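Local coordinates for putative esterase PA1618 (Pseudomonas aeruginosa, PDB 4QD9), which probably hydrolyses acyl-CoA thioesters, with 1,4-dihydroxy-2-naphthoyl-CoA a possible substrate, as a hotdog-fold thioesterase of the PaaI family, at residues G98-V103 against I118-D123; H114-R119 against L133-V138. One frame throughout, in Å; residues are numbered along the deposited sequence.

Interaction 1: G98-V103 against I118-D123; sequences GRVTAV and IRLSGD
Neighbouring antiparallel strands of a hotdog-fold sheet meet where Thr101 pairs with Ser121 and Val103 with Arg119, each pair joined by two backbone hydrogen bonds. The bond from Thr101 N to Ser121 O, 2.9 Å long, is almost straight, 175° at the hydrogen. Between these pairs lies the non-hydrogen-bonded pair Ala102-Leu120, where the CA of Leu120 comes within 3.1 Å of Thr101 O in a CA-H...O contact.

Ala102 and Leu120 turn to the face covered by helix 56-72, the long helix that the hotdog sheet wraps around. Here the methyl CB of Ala102 touches two branched side chains, 3.7 Å from Leu120 CG and 3.8 Å from Ile118 CG2. Val100 extends the apolar row: with CG1 held between the backbone N and the carbonyl carbon (chi1 55°), CG2 is left anti to the N and lies across Leu120, 4.0 Å from CB and from CD2 alike.

Thr101, Ser121, Val103 and Arg119 occupy the other face, where water joins the polar groups. One water donates to Thr101 O and is hydrogen-bonded to Ser121 OG; a second links Thr101 OG1 with Asp123 OD1.

Past Gly122 the Asp123 carboxylate takes the place of a backbone carbonyl in the ladder. Arg99 N donates to Asp123 OD2 over 2.9 Å, reaching it from above the carboxylate plane, 44° out of it. The same end is tied by a water that donates to Arg99 O and accepts from Asp123 N. The guanidinium of Arg99 leads away from Asp123, its NE bonded to Ser40 OG on strand 36-42, and NE stays 6.5 Å from Asp123 OD1.

Interaction 2: H114-R119 against L133-V138; sequences HVWDIR and LTMAVV
His114 and Trp116 pair with Met135 and Leu133 across the hairpin of strands 113-121 and 127-139, and the buried face of this ladder is its tightly packed part. Val137 lays CG2 over one face of the His114 imidazole, 3.9 Å from the ring centroid and 23° off the normal, a CH-pi contact displaced toward the rim on the NE2 side. Met135 meets the indole of Trp116 differently: its CG lies at the ring edge, 4.1 Å from CD1, while the chain beyond, bent at chi2 and chi3, leads the sulfur away. Farther along, Ile118 CD1 reaches across to Leu133 CB at 3.8 Å.

In the hotdog fold this face packs on the central helix, and here Ser71 of helix 56-72 ties both rings to it: its OG is hydrogen-bonded to His114 ND1 and to Trp116 NE1, helping to fix their rotation. Four backbone bonds join the strands here, Trp116 N to Leu133 O the shortest at 2.8 Å.

The opposite face is looser. Val115 and Thr134, a non-hydrogen-bonded pair and both partly exposed, come no nearer through their side chains than 4.3 Å, from Val115 CG2 to Thr134 OG1. Asp117 and Arg119 form a salt bridge along their own strand, Arg119 NE donating in the guanidinium plane to the syn lone pair of Asp117 OD1 at 2.9 Å.

Overall arrangement
Strand 113-121 serves both contacts: interaction 1 pairs its C-terminal end with strand 99-106, and interaction 2 pairs its earlier part with strand 127-139 on its other flank. Their centres are about 18 Å apart, on opposite sides of the chain's centre, and both segments of the central strand include Ile118 and Arg119. Interaction 2 is the more buried, with aromatic and aliphatic packing tied to the helix through a serine. Interaction 1 is only partly buried: it has small aliphatic contacts toward that helix, but waters and the Asp123 carboxylate join its polar face and one end of the pairing. Ile118 is common to both, one branch serving each contact.

Interaction 1: G98-V103 against I118-D123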
loop_
_atom_site.group_PDB
_atom_site.type_symbol
_atom_site.label_atom_id
_atom_site.label_comp_id
_atom_site.label_asym_id
_atom_site.label_seq_id
_atom_site.Cartn_x
_atom_site.Cartn_y
_atom_site.Cartn_z
ATOM N N GLY A 98 -3.776 10.654 15.173
ATOM C CA GLY A 98 -3.519 9.560 16.095
ATOM C C GLY A 98 -2.669 8.484 15.445
ATOM O O GLY A 98 -1.794 8.788 14.632
ATOM N N ARG A 99 -2.915 7.230 15.812
ATOM C CA ARG A 99 -2.200 6.102 15.209
ATOM C C ARG A 99 -3.190 5.092 14.660
ATOM O O ARG A 99 -4.339 5.034 15.100
ATOM C CB ARG A 99 -1.298 5.427 16.239
ATOM C CG ARG A 99 -0.173 6.330 16.739
ATOM C CD ARG A 99 0.786 5.581 17.653
ATOM N NE ARG A 99 1.622 4.624 16.932
ATOM C CZ ARG A 99 2.708 4.954 16.236
ATOM N NH1 ARG A 99 3.085 6.228 16.143
ATOM N NH2 ARG A 99 3.420 4.013 15.623
ATOM N N VAL A 100 -2.747 4.307 13.681
ATOM C CA VAL A 100 -3.543 3.182 13.216
ATOM C C VAL A 100 -2.829 1.902 13.642
ATOM O O VAL A 100 -1.611 1.781 13.499
ATOM C CB VAL A 100 -3.800 3.254 11.682
ATOM C CG1 VAL A 100 -2.487 3.371 10.912
ATOM C CG2 VAL A 100 -4.625 2.060 11.219
ATOM N N THR A 101 -3.581 0.968 14.219
ATOM C CA THR A 101 -2.993 -0.267 14.740
ATOM C C THR A 101 -3.475 -1.474 13.935
ATOM O O THR A 101 -4.668 -1.611 13.678
ATOM C CB THR A 101 -3.363 -0.446 16.214
ATOM O OG1 THR A 101 -2.901 0.698 16.943
ATOM C CG2 THR A 101 -2.717 -1.701 16.796
ATOM N N ALA A 102 -2.541 -2.343 13.542
ATOM C CA ALA A 102 -2.885 -3.534 12.765
ATOM C C ALA A 102 -2.530 -4.784 13.553
ATOM O O ALA A 102 -1.480 -4.843 14.192
ATOM C CB ALA A 102 -2.155 -3.537 11.445
ATOM N N VAL A 103 -3.407 -5.776 13.496
ATOM C CA VAL A 103 -3.164 -7.066 14.144
ATOM C C VAL A 103 -3.249 -8.140 13.072
ATOM O O VAL A 103 -4.233 -8.205 12.335
ATOM C CB VAL A 103 -4.235 -7.340 15.207
ATOM C CG1 VAL A 103 -4.024 -8.718 15.864
ATOM C CG2 VAL A 103 -4.223 -6.242 16.250
ATOM N N ILE A 118 -5.437 -9.360 8.384
ATOM C CA ILE A 118 -4.897 -8.188 9.086
ATOM C C ILE A 118 -6.028 -7.183 9.332
ATOM O O ILE A 118 -6.687 -6.734 8.390
ATOM C CB ILE A 118 -3.733 -7.510 8.320
ATOM C CG1 ILE A 118 -2.617 -8.520 8.035
ATOM C CG2 ILE A 118 -3.128 -6.378 9.168
ATOM C CD1 ILE A 118 -2.575 -8.990 6.607
ATOM N N ARG A 119 -6.260 -6.843 10.599
ATOM C CA ARG A 119 -7.355 -5.947 10.969
ATOM C C ARG A 119 -6.755 -4.644 11.496
ATOM O O ARG A 119 -5.870 -4.677 12.357
ATOM C CB ARG A 119 -8.235 -6.574 12.055
ATOM C CG ARG A 119 -8.745 -7.987 11.776
ATOM C CD ARG A 119 -9.731 -8.027 10.637
ATOM N NE ARG A 119 -10.269 -9.375 10.444
ATOM C CZ ARG A 119 -11.431 -9.803 10.933
ATOM N NH1 ARG A 119 -12.205 -8.985 11.639
ATOM N NH2 ARG A 119 -11.824 -11.047 10.701
ATOM N N LEU A 120 -7.223 -3.509 10.970
ATOM C CA LEU A 120 -6.698 -2.205 11.356
ATOM C C LEU A 120 -7.811 -1.376 12.009
ATOM O O LEU A 120 -8.997 -1.496 11.644
ATOM C CB LEU A 120 -6.114 -1.445 10.153
ATOM C CG LEU A 120 -4.825 -1.968 9.498
ATOM C CD1 LEU A 120 -5.097 -3.246 8.728
ATOM C CD2 LEU A 120 -4.233 -0.924 8.569
ATOM N N SER A 121 -7.422 -0.548 12.978
ATOM C CA SER A 121 -8.361 0.369 13.627
ATOM C C SER A 121 -7.617 1.602 14.113
ATOM O O SER A 121 -6.411 1.548 14.386
ATOM C CB SER A 121 -9.045 -0.316 14.814
ATOM O OG SER A 121 -8.093 -0.663 15.805
ATOM N N GLY A 122 -8.333 2.717 14.214
ATOM C CA GLY A 122 -7.738 3.935 14.722
ATOM C C GLY A 122 -7.859 3.963 16.231
ATOM O O GLY A 122 -8.291 2.985 16.856
ATOM N N ASP A 123 -7.482 5.083 16.830
ATOM C CA ASP A 123 -7.465 5.161 18.284
ATOM C C ASP A 123 -8.851 5.022 18.942
ATOM O O ASP A 123 -8.940 4.641 20.112
ATOM C CB ASP A 123 -6.714 6.415 18.742
ATOM C CG ASP A 123 -5.225 6.318 18.478
ATOM O OD1 ASP A 123 -4.689 5.182 18.502
ATOM O OD2 ASP A 123 -4.588 7.362 18.238
HETATM O O HOH W 1 -6.379 7.106 14.755
HETATM O O HOH W 2 -4.722 2.790 16.993
HETATM O O HOH W 3 -6.429 -2.933 15.616
#

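Interaction 2: H114-R119 against L133-V138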
loop_
_atom_site.group_PDB
_atom_site.type_symbol
_atom_site.label_atom_id
_atom_site.label_comp_id
_atom_site.label_asym_id
_atom_site.label_seq_id
_atom_site.Cartn_x
_atom_site.Cartn_y
_atom_site.Cartn_z
ATOM N N HIS A 114 1.437 -18.558 2.382
ATOM C CA HIS A 114 0.831 -18.252 3.668
ATOM C C HIS A 114 -0.284 -17.256 3.403
ATOM O O HIS A 114 -0.157 -16.415 2.515
ATOM C CB HIS A 114 1.823 -17.558 4.597
ATOM C CG HIS A 114 2.963 -18.417 5.048
ATOM N ND1 HIS A 114 4.048 -17.900 5.723
ATOM C CD2 HIS A 114 3.187 -19.749 4.933
ATOM C CE1 HIS A 114 4.892 -18.878 6.005
ATOM N NE2 HIS A 114 4.396 -20.008 5.531
ATOM N N VAL A 115 -1.366 -17.328 4.168
ATOM C CA VAL A 115 -2.430 -16.331 4.044
ATOM C C VAL A 115 -2.655 -15.709 5.421
ATOM O O VAL A 115 -2.871 -16.427 6.403
ATOM C CB VAL A 115 -3.737 -16.971 3.505
ATOM C CG1 VAL A 115 -4.840 -15.917 3.363
ATOM C CG2 VAL A 115 -3.487 -17.657 2.154
ATOM N N TRP A 116 -2.577 -14.375 5.496
ATOM C CA TRP A 116 -2.746 -13.651 6.757
ATOM C C TRP A 116 -3.978 -12.766 6.726
ATOM O O TRP A 116 -4.279 -12.159 5.695
ATOM C CB TRP A 116 -1.529 -12.747 7.019
ATOM C CG TRP A 116 -0.263 -13.522 7.237
ATOM C CD1 TRP A 116 0.687 -13.825 6.297
ATOM C CD2 TRP A 116 0.165 -14.136 8.456
ATOM N NE1 TRP A 116 1.688 -14.579 6.869
ATOM C CE2 TRP A 116 1.388 -14.790 8.189
ATOM C CE3 TRP A 116 -0.361 -14.187 9.753
ATOM C CZ2 TRP A 116 2.096 -15.497 9.177
ATOM C CZ3 TRP A 116 0.352 -14.895 10.738
ATOM C CH2 TRP A 116 1.563 -15.538 10.434
ATOM N N ASP A 117 -4.654 -12.680 7.871
ATOM C CA ASP A 117 -5.792 -11.774 8.079
ATOM C C ASP A 117 -5.280 -10.585 8.895
ATOM O O ASP A 117 -4.716 -10.778 9.970
ATOM C CB ASP A 117 -6.885 -12.549 8.823
ATOM C CG ASP A 117 -7.988 -11.663 9.381
ATOM O OD1 ASP A 117 -8.752 -11.069 8.594
ATOM O OD2 ASP A 117 -8.116 -11.598 10.622
ATOM N N ILE A 118 -5.437 -9.360 8.384
ATOM C CA ILE A 118 -4.897 -8.188 9.086
ATOM C C ILE A 118 -6.028 -7.183 9.332
ATOM O O ILE A 118 -6.687 -6.734 8.390
ATOM C CB ILE A 118 -3.733 -7.510 8.320
ATOM C CG1 ILE A 118 -2.617 -8.520 8.035
ATOM C CG2 ILE A 118 -3.128 -6.378 9.168
ATOM C CD1 ILE A 118 -2.575 -8.990 6.607
ATOM N N ARG A 119 -6.260 -6.843 10.599
ATOM C CA ARG A 119 -7.355 -5.947 10.969
ATOM C C ARG A 119 -6.755 -4.644 11.496
ATOM O O ARG A 119 -5.870 -4.677 12.357
ATOM C CB ARG A 119 -8.235 -6.574 12.055
ATOM C CG ARG A 119 -8.745 -7.987 11.776
ATOM C CD ARG A 119 -9.731 -8.027 10.637
ATOM N NE ARG A 119 -10.269 -9.375 10.444
ATOM C CZ ARG A 119 -11.431 -9.803 10.933
ATOM N NH1 ARG A 119 -12.205 -8.985 11.639
ATOM N NH2 ARG A 119 -11.824 -11.047 10.701
ATOM N N LEU A 133 -3.545 -10.955 3.023
ATOM C CA LEU A 133 -2.234 -10.974 2.370
ATOM C C LEU A 133 -1.855 -12.414 2.080
ATOM O O LEU A 133 -1.958 -13.265 2.966
ATOM C CB LEU A 133 -1.185 -10.400 3.324
ATOM C CG LEU A 133 0.277 -10.455 2.862
ATOM C CD1 LEU A 133 0.483 -9.636 1.603
ATOM C CD2 LEU A 133 1.194 -9.933 3.982
ATOM N N THR A 134 -1.407 -12.673 0.856
ATOM C CA THR A 134 -0.906 -13.994 0.466
ATOM C C THR A 134 0.576 -13.852 0.189
ATOM O O THR A 134 0.971 -13.049 -0.645
ATOM C CB THR A 134 -1.600 -14.474 -0.803
ATOM O OG1 THR A 134 -3.017 -14.449 -0.596
ATOM C CG2 THR A 134 -1.165 -15.898 -1.168
ATOM N N MET A 135 1.388 -14.631 0.902
ATOM C CA MET A 135 2.842 -14.618 0.739
ATOM C C MET A 135 3.247 -15.894 0.034
ATOM O O MET A 135 2.656 -16.943 0.279
ATOM C CB MET A 135 3.528 -14.606 2.108
ATOM C CG MET A 135 3.136 -13.456 3.022
ATOM S SD MET A 135 3.864 -11.941 2.409
ATOM C CE MET A 135 5.620 -12.312 2.530
ATOM N N ALA A 136 4.233 -15.806 -0.857
ATOM C CA ALA A 136 4.830 -16.999 -1.458
ATOM C C ALA A 136 6.034 -17.409 -0.620
ATOM O O ALA A 136 6.777 -16.555 -0.157
ATOM C CB ALA A 136 5.269 -16.713 -2.888
ATOM N N VAL A 137 6.210 -18.713 -0.425
ATOM C CA VAL A 137 7.368 -19.238 0.298
ATOM C C VAL A 137 8.310 -19.777 -0.760
ATOM O O VAL A 137 7.926 -20.672 -1.517
ATOM C CB VAL A 137 6.982 -20.384 1.244
ATOM C CG1 VAL A 137 8.212 -20.834 2.045
ATOM C CG2 VAL A 137 5.863 -19.955 2.180
ATOM N N VAL A 138 9.525 -19.230 -0.810
ATOM C CA VAL A 138 10.457 -19.476 -1.918
ATOM C C VAL A 138 11.802 -20.013 -1.407
ATOM O O VAL A 138 12.368 -19.466 -0.460
ATOM C CB VAL A 138 10.727 -18.176 -2.702
ATOM C CG1 VAL A 138 11.440 -18.473 -3.996
ATOM C CG2 VAL A 138 9.424 -17.438 -2.988
#